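Local coordinates for protein GTP pyrophosphokinase YjbM (Bacillus subtilis, PDB 5DEC) that synthesises the alarmone (p)ppGpp by transferring pyrophosphate from ATP to GDP or GTP, working as an allosterically regulated homotetramer, probably with a minor role in the stringent response, at residues 16-28 and 73-85. Residues are numbered along the deposited sequence; the frame is centred on the assembly and turned at random.
Sequences FLVPYRQAVEELK and EIETMQDIAGLRI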
ATOM      1  N   PHE B  16       0.609  23.266   5.773  1.00 53.24           N
ATOM      2  CA  PHE B  16       2.021  23.533   5.464  1.00 48.87           C
ATOM      3  C   PHE B  16       2.783  22.253   5.099  1.00 43.35           C
ATOM      4  O   PHE B  16       3.713  22.275   4.300  1.00 41.93           O
ATOM      5  CB  PHE B  16       2.698  24.202   6.665  1.00 46.25           C
ATOM      6  CG  PHE B  16       4.202  24.323   6.552  1.00 45.53           C
ATOM      7  CD1 PHE B  16       4.779  25.279   5.732  1.00 48.80           C
ATOM      8  CD2 PHE B  16       5.035  23.505   7.302  1.00 45.22           C
ATOM      9  CE1 PHE B  16       6.154  25.392   5.635  1.00 48.42           C
ATOM     10  CE2 PHE B  16       6.411  23.617   7.212  1.00 46.36           C
ATOM     11  CZ  PHE B  16       6.969  24.563   6.378  1.00 46.94           C
ATOM     12  N   LEU B  17       2.398  21.144   5.708  1.00 36.05           N
ATOM     13  CA  LEU B  17       3.137  19.899   5.554  1.00 39.42           C
ATOM     14  C   LEU B  17       2.669  19.055   4.373  1.00 38.15           C
ATOM     15  O   LEU B  17       3.354  18.108   3.973  1.00 32.39           O
ATOM     16  CB  LEU B  17       3.030  19.083   6.838  1.00 39.06           C
ATOM     17  CG  LEU B  17       3.693  19.710   8.067  1.00 39.39           C
ATOM     18  CD1 LEU B  17       3.483  18.812   9.265  1.00 38.56           C
ATOM     19  CD2 LEU B  17       5.188  19.928   7.840  1.00 41.37           C
ATOM     20  N   VAL B  18       1.505  19.396   3.823  1.00 37.68           N
ATOM     21  CA  VAL B  18       0.935  18.638   2.706  1.00 37.06           C
ATOM     22  C   VAL B  18       1.930  18.449   1.543  1.00 31.52           C
ATOM     23  O   VAL B  18       2.131  17.318   1.092  1.00 34.12           O
ATOM     24  CB  VAL B  18      -0.357  19.297   2.169  1.00 43.46           C
ATOM     25  CG1 VAL B  18      -0.687  18.756   0.805  1.00 43.94           C
ATOM     26  CG2 VAL B  18      -1.525  19.060   3.123  1.00 52.19           C
ATOM     27  N   PRO B  19       2.581  19.533   1.077  1.00 30.45           N
ATOM     28  CA  PRO B  19       3.538  19.307  -0.019  1.00 34.39           C
ATOM     29  C   PRO B  19       4.710  18.410   0.378  1.00 36.19           C
ATOM     30  O   PRO B  19       5.221  17.671  -0.467  1.00 28.06           O
ATOM     31  CB  PRO B  19       4.064  20.709  -0.338  1.00 35.08           C
ATOM     32  CG  PRO B  19       3.101  21.648   0.293  1.00 44.35           C
ATOM     33  CD  PRO B  19       2.529  20.952   1.467  1.00 37.88           C
ATOM     34  N   TYR B  20       5.150  18.506   1.630  1.00 27.53           N
ATOM     35  CA  TYR B  20       6.265  17.687   2.097  1.00 28.95           C
ATOM     36  C   TYR B  20       5.880  16.223   2.079  1.00 30.50           C
ATOM     37  O   TYR B  20       6.669  15.368   1.659  1.00 25.71           O
ATOM     38  CB  TYR B  20       6.695  18.102   3.506  1.00 27.22           C
ATOM     39  CG  TYR B  20       7.365  19.446   3.519  1.00 30.88           C
ATOM     40  CD1 TYR B  20       8.732  19.565   3.276  1.00 31.14           C
ATOM     41  CD2 TYR B  20       6.628  20.612   3.734  1.00 24.32           C
ATOM     42  CE1 TYR B  20       9.353  20.800   3.279  1.00 39.27           C
ATOM     43  CE2 TYR B  20       7.241  21.844   3.739  1.00 37.36           C
ATOM     44  CZ  TYR B  20       8.599  21.937   3.508  1.00 45.00           C
ATOM     45  OH  TYR B  20       9.205  23.168   3.505  1.00 51.80           O
ATOM     46  N   ARG B  21       4.673  15.918   2.549  1.00 27.02           N
ATOM     47  CA  ARG B  21       4.187  14.540   2.517  1.00 30.30           C
ATOM     48  C   ARG B  21       4.070  13.983   1.107  1.00 29.16           C
ATOM     49  O   ARG B  21       4.388  12.813   0.861  1.00 23.99           O
ATOM     50  CB  ARG B  21       2.832  14.419   3.222  1.00 38.61           C
ATOM     51  CG  ARG B  21       2.925  14.609   4.705  1.00 44.52           C
ATOM     52  CD  ARG B  21       1.623  14.270   5.406  1.00 46.72           C
ATOM     53  NE  ARG B  21       1.733  14.658   6.803  1.00 58.52           N
ATOM     54  CZ  ARG B  21       1.138  15.715   7.338  1.00 74.32           C
ATOM     55  NH1 ARG B  21       0.360  16.497   6.597  1.00 73.15           N
ATOM     56  NH2 ARG B  21       1.318  15.985   8.625  1.00 84.69           N
ATOM     57  N   GLN B  22       3.581  14.806   0.186  1.00 25.41           N
ATOM     58  CA  GLN B  22       3.420  14.363  -1.195  1.00 28.38           C
ATOM     59  C   GLN B  22       4.805  14.161  -1.852  1.00 19.25           C
ATOM     60  O   GLN B  22       5.022  13.201  -2.582  1.00 25.05           O
ATOM     61  CB  GLN B  22       2.560  15.368  -1.981  1.00 26.12           C
ATOM     62  CG  GLN B  22       2.305  14.986  -3.459  1.00 25.77           C
ATOM     63  CD  GLN B  22       1.522  13.698  -3.640  1.00 32.44           C
ATOM     64  OE1 GLN B  22       0.771  13.281  -2.758  1.00 31.22           O
ATOM     65  NE2 GLN B  22       1.683  13.064  -4.797  1.00 24.33           N
ATOM     66  N   ALA B  23       5.749  15.041  -1.569  1.00 19.15           N
ATOM     67  CA  ALA B  23       7.104  14.845  -2.102  1.00 21.47           C
ATOM     68  C   ALA B  23       7.691  13.511  -1.640  1.00 28.11           C
ATOM     69  O   ALA B  23       8.276  12.755  -2.429  1.00 26.56           O
ATOM     70  CB  ALA B  23       8.006  15.984  -1.686  1.00 27.01           C
ATOM     71  N   VAL B  24       7.540  13.227  -0.353  1.00 24.37           N
ATOM     72  CA  VAL B  24       7.998  11.945   0.195  1.00 19.99           C
ATOM     73  C   VAL B  24       7.322  10.752  -0.476  1.00 22.08           C
ATOM     74  O   VAL B  24       7.995   9.792  -0.861  1.00 23.50           O
ATOM     75  CB  VAL B  24       7.784  11.906   1.729  1.00 23.95           C
ATOM     76  CG1 VAL B  24       8.013  10.498   2.284  1.00 26.43           C
ATOM     77  CG2 VAL B  24       8.726  12.908   2.389  1.00 24.62           C
ATOM     78  N   GLU B  25       6.000  10.790  -0.657  1.00 23.84           N
ATOM     79  CA  GLU B  25       5.342   9.641  -1.304  1.00 24.29           C
ATOM     80  C   GLU B  25       5.791   9.446  -2.761  1.00 21.52           C
ATOM     81  O   GLU B  25       5.890   8.302  -3.262  1.00 22.35           O
ATOM     82  CB  GLU B  25       3.811   9.781  -1.272  1.00 30.01           C
ATOM     83  CG  GLU B  25       3.202   9.692   0.128  1.00 34.69           C
ATOM     84  CD  GLU B  25       3.727   8.509   0.940  1.00 38.06           C
ATOM     85  OE1 GLU B  25       3.737   7.367   0.443  1.00 40.28           O
ATOM     86  OE2 GLU B  25       4.128   8.725   2.096  1.00 49.37           O
ATOM     87  N   GLU B  26       6.010  10.549  -3.470  1.00 21.91           N
ATOM     88  CA  GLU B  26       6.454  10.443  -4.862  1.00 21.03           C
ATOM     89  C   GLU B  26       7.860   9.861  -4.928  1.00 24.84           C
ATOM     90  O   GLU B  26       8.129   8.970  -5.715  1.00 24.25           O
ATOM     91  CB  GLU B  26       6.392  11.803  -5.558  1.00 22.88           C
ATOM     92  CG  GLU B  26       4.933  12.274  -5.766  1.00 24.72           C
ATOM     93  CD  GLU B  26       4.795  13.555  -6.570  1.00 32.91           C
ATOM     94  OE1 GLU B  26       5.770  13.968  -7.244  1.00 29.20           O
ATOM     95  OE2 GLU B  26       3.690  14.150  -6.524  1.00 26.75           O
ATOM     96  N   LEU B  27       8.748  10.356  -4.077  1.00 22.41           N
ATOM     97  CA  LEU B  27      10.117   9.871  -4.046  1.00 24.26           C
ATOM     98  C   LEU B  27      10.214   8.434  -3.547  1.00 22.69           C
ATOM     99  O   LEU B  27      11.084   7.690  -3.987  1.00 23.48           O
ATOM    100  CB  LEU B  27      10.982  10.794  -3.191  1.00 24.57           C
ATOM    101  CG  LEU B  27      11.391  12.079  -3.909  1.00 26.90           C
ATOM    102  CD1 LEU B  27      11.965  13.071  -2.901  1.00 25.11           C
ATOM    103  CD2 LEU B  27      12.405  11.781  -5.012  1.00 32.38           C
ATOM    104  N   LYS B  28       9.336   8.030  -2.630  1.00 22.94           N
ATOM    105  CA  LYS B  28       9.337   6.622  -2.207  1.00 24.97           C
ATOM    106  C   LYS B  28       9.077   5.674  -3.364  1.00 30.46           C
ATOM    107  O   LYS B  28       9.791   4.686  -3.536  1.00 24.49           O
ATOM    108  CB  LYS B  28       8.293   6.372  -1.107  1.00 22.33           C
ATOM    109  CG  LYS B  28       8.833   6.731   0.277  1.00 34.23           C
ATOM    110  CD  LYS B  28       7.727   6.860   1.315  1.00 42.99           C
ATOM    111  CE  LYS B  28       6.959   5.582   1.527  1.00 50.11           C
ATOM    112  NZ  LYS B  28       5.989   5.801   2.643  1.00 49.20           N
ATOM    113  N   GLU B  73      11.145  31.116   8.944  1.00 85.87           N
ATOM    114  CA  GLU B  73      12.082  30.547   7.962  1.00 88.77           C
ATOM    115  C   GLU B  73      12.251  29.036   8.195  1.00 75.56           C
ATOM    116  O   GLU B  73      13.279  28.461   7.825  1.00 69.81           O
ATOM    117  CB  GLU B  73      13.463  31.251   7.942  1.00 98.81           C
ATOM    118  CG  GLU B  73      14.393  30.993   9.114  1.00109.66           C
ATOM    119  CD  GLU B  73      13.988  31.687  10.349  1.00116.12           C
ATOM    120  OE1 GLU B  73      13.036  32.500  10.335  1.00118.66           O
ATOM    121  OE2 GLU B  73      14.607  31.326  11.353  1.00115.29           O
ATOM    122  N   ILE B  74      11.265  28.394   8.827  1.00 69.95           N
ATOM    123  CA  ILE B  74      11.368  26.958   9.102  1.00 65.90           C
ATOM    124  C   ILE B  74      11.508  26.248   7.761  1.00 62.07           C
ATOM    125  O   ILE B  74      12.111  25.185   7.672  1.00 59.24           O
ATOM    126  CB  ILE B  74      10.165  26.396   9.892  1.00 68.38           C
ATOM    127  CG1 ILE B  74       8.869  26.631   9.120  1.00 73.00           C
ATOM    128  CG2 ILE B  74      10.080  27.028  11.282  1.00 67.52           C
ATOM    129  CD1 ILE B  74       7.624  26.345   9.907  1.00 77.48           C
ATOM    130  N   GLU B  75      11.001  26.883   6.712  1.00 62.50           N
ATOM    131  CA  GLU B  75      11.010  26.323   5.375  1.00 64.44           C
ATOM    132  C   GLU B  75      12.448  26.140   4.881  1.00 67.51           C
ATOM    133  O   GLU B  75      12.676  25.571   3.816  1.00 73.49           O
ATOM    134  CB  GLU B  75      10.253  27.252   4.432  1.00 77.39           C
ATOM    135  CG  GLU B  75       9.355  28.242   5.168  1.00 89.50           C
ATOM    136  CD  GLU B  75       8.347  28.916   4.266  1.00 98.45           C
ATOM    137  OE1 GLU B  75       8.736  29.363   3.165  1.00101.96           O
ATOM    138  OE2 GLU B  75       7.165  29.001   4.663  1.00 98.95           O
ATOM    139  N   THR B  76      13.409  26.632   5.661  1.00 60.65           N
ATOM    140  CA  THR B  76      14.830  26.485   5.361  1.00 60.97           C
ATOM    141  C   THR B  76      15.353  25.164   5.891  1.00 54.87           C
ATOM    142  O   THR B  76      16.425  24.706   5.496  1.00 56.38           O
ATOM    143  CB  THR B  76      15.667  27.633   5.976  1.00 64.51           C
ATOM    144  OG1 THR B  76      14.936  28.863   5.888  1.00 72.77           O
ATOM    145  CG2 THR B  76      17.000  27.783   5.260  1.00 64.46           C
ATOM    146  N   MET B  77      14.596  24.568   6.809  1.00 53.50           N
ATOM    147  CA  MET B  77      14.958  23.284   7.398  1.00 50.43           C
ATOM    148  C   MET B  77      15.036  22.218   6.308  1.00 56.82           C
ATOM    149  O   MET B  77      14.116  22.059   5.499  1.00 61.01           O
ATOM    150  CB  MET B  77      13.952  22.886   8.484  1.00 51.76           C
ATOM    151  CG  MET B  77      14.456  21.856   9.477  1.00 59.77           C
ATOM    152  SD  MET B  77      13.333  21.629  10.878  1.00 95.71           S
ATOM    153  CE  MET B  77      13.296  23.304  11.534  1.00 57.81           C
ATOM    154  N   GLN B  78      16.150  21.499   6.288  1.00 47.11           N
ATOM    155  CA  GLN B  78      16.448  20.590   5.194  1.00 40.65           C
ATOM    156  C   GLN B  78      15.818  19.213   5.353  1.00 42.03           C
ATOM    157  O   GLN B  78      15.798  18.433   4.403  1.00 44.12           O
ATOM    158  CB  GLN B  78      17.953  20.425   5.058  1.00 39.94           C
ATOM    159  CG  GLN B  78      18.663  21.666   4.593  1.00 47.76           C
ATOM    160  CD  GLN B  78      20.141  21.424   4.437  1.00 55.31           C
ATOM    161  OE1 GLN B  78      20.720  20.589   5.138  1.00 53.93           O
ATOM    162  NE2 GLN B  78      20.768  22.151   3.518  1.00 64.71           N
ATOM    163  N   ASP B  79      15.333  18.899   6.550  1.00 41.22           N
ATOM    164  CA  ASP B  79      14.891  17.534   6.825  1.00 42.94           C
ATOM    165  C   ASP B  79      13.465  17.446   7.356  1.00 42.64           C
ATOM    166  O   ASP B  79      13.107  16.485   8.035  1.00 40.34           O
ATOM    167  CB  ASP B  79      15.834  16.873   7.822  1.00 40.71           C
ATOM    168  CG  ASP B  79      15.840  17.576   9.161  1.00 57.76           C
ATOM    169  OD1 ASP B  79      15.595  18.801   9.196  1.00 63.03           O
ATOM    170  OD2 ASP B  79      16.080  16.902  10.180  1.00 62.68           O
ATOM    171  N   ILE B  80      12.639  18.425   7.014  1.00 38.28           N
ATOM    172  CA  ILE B  80      11.223  18.316   7.293  1.00 34.85           C
ATOM    173  C   ILE B  80      10.711  17.077   6.577  1.00 38.19           C
ATOM    174  O   ILE B  80       9.976  16.262   7.155  1.00 37.60           O
ATOM    175  CB  ILE B  80      10.477  19.582   6.855  1.00 36.08           C
ATOM    176  CG1 ILE B  80      10.934  20.755   7.720  1.00 39.75           C
ATOM    177  CG2 ILE B  80       8.969  19.391   6.975  1.00 32.44           C
ATOM    178  CD1 ILE B  80      10.486  22.101   7.205  1.00 44.64           C
ATOM    179  N   ALA B  81      11.132  16.921   5.324  1.00 31.70           N
ATOM    180  CA  ALA B  81      10.877  15.697   4.576  1.00 30.24           C
ATOM    181  C   ALA B  81      12.152  14.863   4.536  1.00 29.42           C
ATOM    182  O   ALA B  81      13.242  15.396   4.272  1.00 28.73           O
ATOM    183  CB  ALA B  81      10.408  16.018   3.176  1.00 26.15           C
ATOM    184  N   GLY B  82      12.040  13.565   4.798  1.00 28.29           N
ATOM    185  CA  GLY B  82      13.232  12.723   4.790  1.00 30.38           C
ATOM    186  C   GLY B  82      12.990  11.335   4.231  1.00 28.69           C
ATOM    187  O   GLY B  82      11.934  10.740   4.446  1.00 29.63           O
ATOM    188  N   LEU B  83      13.974  10.803   3.510  1.00 22.11           N
ATOM    189  CA  LEU B  83      13.921   9.404   3.112  1.00 27.08           C
ATOM    190  C   LEU B  83      15.159   8.692   3.602  1.00 26.05           C
ATOM    191  O   LEU B  83      16.195   9.317   3.859  1.00 28.40           O
ATOM    192  CB  LEU B  83      13.791   9.226   1.599  1.00 31.91           C
ATOM    193  CG  LEU B  83      12.342   9.378   1.131  1.00 42.94           C
ATOM    194  CD1 LEU B  83      12.061  10.834   0.796  1.00 36.65           C
ATOM    195  CD2 LEU B  83      12.018   8.458  -0.015  1.00 42.57           C
ATOM    196  N   ARG B  84      15.052   7.382   3.758  1.00 27.94           N
ATOM    197  CA  ARG B  84      16.234   6.604   4.099  1.00 28.63           C
ATOM    198  C   ARG B  84      16.327   5.449   3.152  1.00 27.37           C
ATOM    199  O   ARG B  84      15.341   4.725   2.934  1.00 26.43           O
ATOM    200  CB  ARG B  84      16.193   6.123   5.543  1.00 28.52           C
ATOM    201  CG  ARG B  84      16.119   7.315   6.481  1.00 39.47           C
ATOM    202  CD  ARG B  84      16.520   7.025   7.900  1.00 48.94           C
ATOM    203  NE  ARG B  84      16.547   8.286   8.635  1.00 57.11           N
ATOM    204  CZ  ARG B  84      16.310   8.407   9.935  1.00 63.57           C
ATOM    205  NH1 ARG B  84      16.066   7.330  10.670  1.00 58.99           N
ATOM    206  NH2 ARG B  84      16.356   9.608  10.503  1.00 62.59           N
ATOM    207  N   ILE B  85      17.514   5.288   2.583  1.00 22.68           N
ATOM    208  CA  ILE B  85      17.760   4.204   1.653  1.00 19.92           C
ATOM    209  C   ILE B  85      18.722   3.248   2.359  1.00 25.16           C
ATOM    210  O   ILE B  85      19.811   3.658   2.749  1.00 24.80           O
ATOM    211  CB  ILE B  85      18.375   4.714   0.329  1.00 23.45           C
ATOM    212  CG1 ILE B  85      17.441   5.733  -0.352  1.00 24.76           C
ATOM    213  CG2 ILE B  85      18.654   3.550  -0.593  1.00 21.92           C
ATOM    214  CD1 ILE B  85      18.061   6.389  -1.631  1.00 19.72           C
TER
HETATM  215  O   HOH W   1      11.719  23.081   3.930  1.00 55.31           O
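Helix 11-38 packs on one face of the mixed sheet of the RelA/SpoT synthetase domain, and here Tyr20, Val24 and Leu27 meet Ile80, Ala81 and Leu83 where strand 81-87 begins. The axes of 16-28 and 81-85 approach to 8.2 Å and run 19° from parallel, so successive helix turns meet Ile80, then Ala81, then Leu83. Ile80 CG2 lies 3.8 Å from the centroid of the Tyr20 ring and 16° off its normal, a CH-pi contact over the face, while Ala81 CB sits at the ring edge. Tyr20 has CG anti to its carbonyl carbon (chi1 -70°), which carries the hydroxyl along the helix toward Phe16 and the turn at 74-77. There Tyr20 OH donates to a water 2.6 Å away, and the water donates in turn to Glu75 O and Met77 O. A phenylalanine in place of Tyr20 would probably leave that water without its donor, and so lose the link between the helix and the two carbonyls. Beside the Tyr20 ring, Phe16 CZ touches Ile74 CG1 at 3.9 Å. Further along, Val24 CG2 meets Ala81 CB at 3.6 Å, and Leu83 CD2 reaches Lys28 CG, also at 3.6 Å, and the Leu27 backbone. Asp79, just before Ile80, and Arg84, just after Leu83, bind ATP; Asp79 also binds magnesium. With no direct hydrogen bond between the segments, apolar fit and one bridging water join the helix carrying Lys28, part of the allosteric activator site, to the strand leading from the metal-binding aspartate.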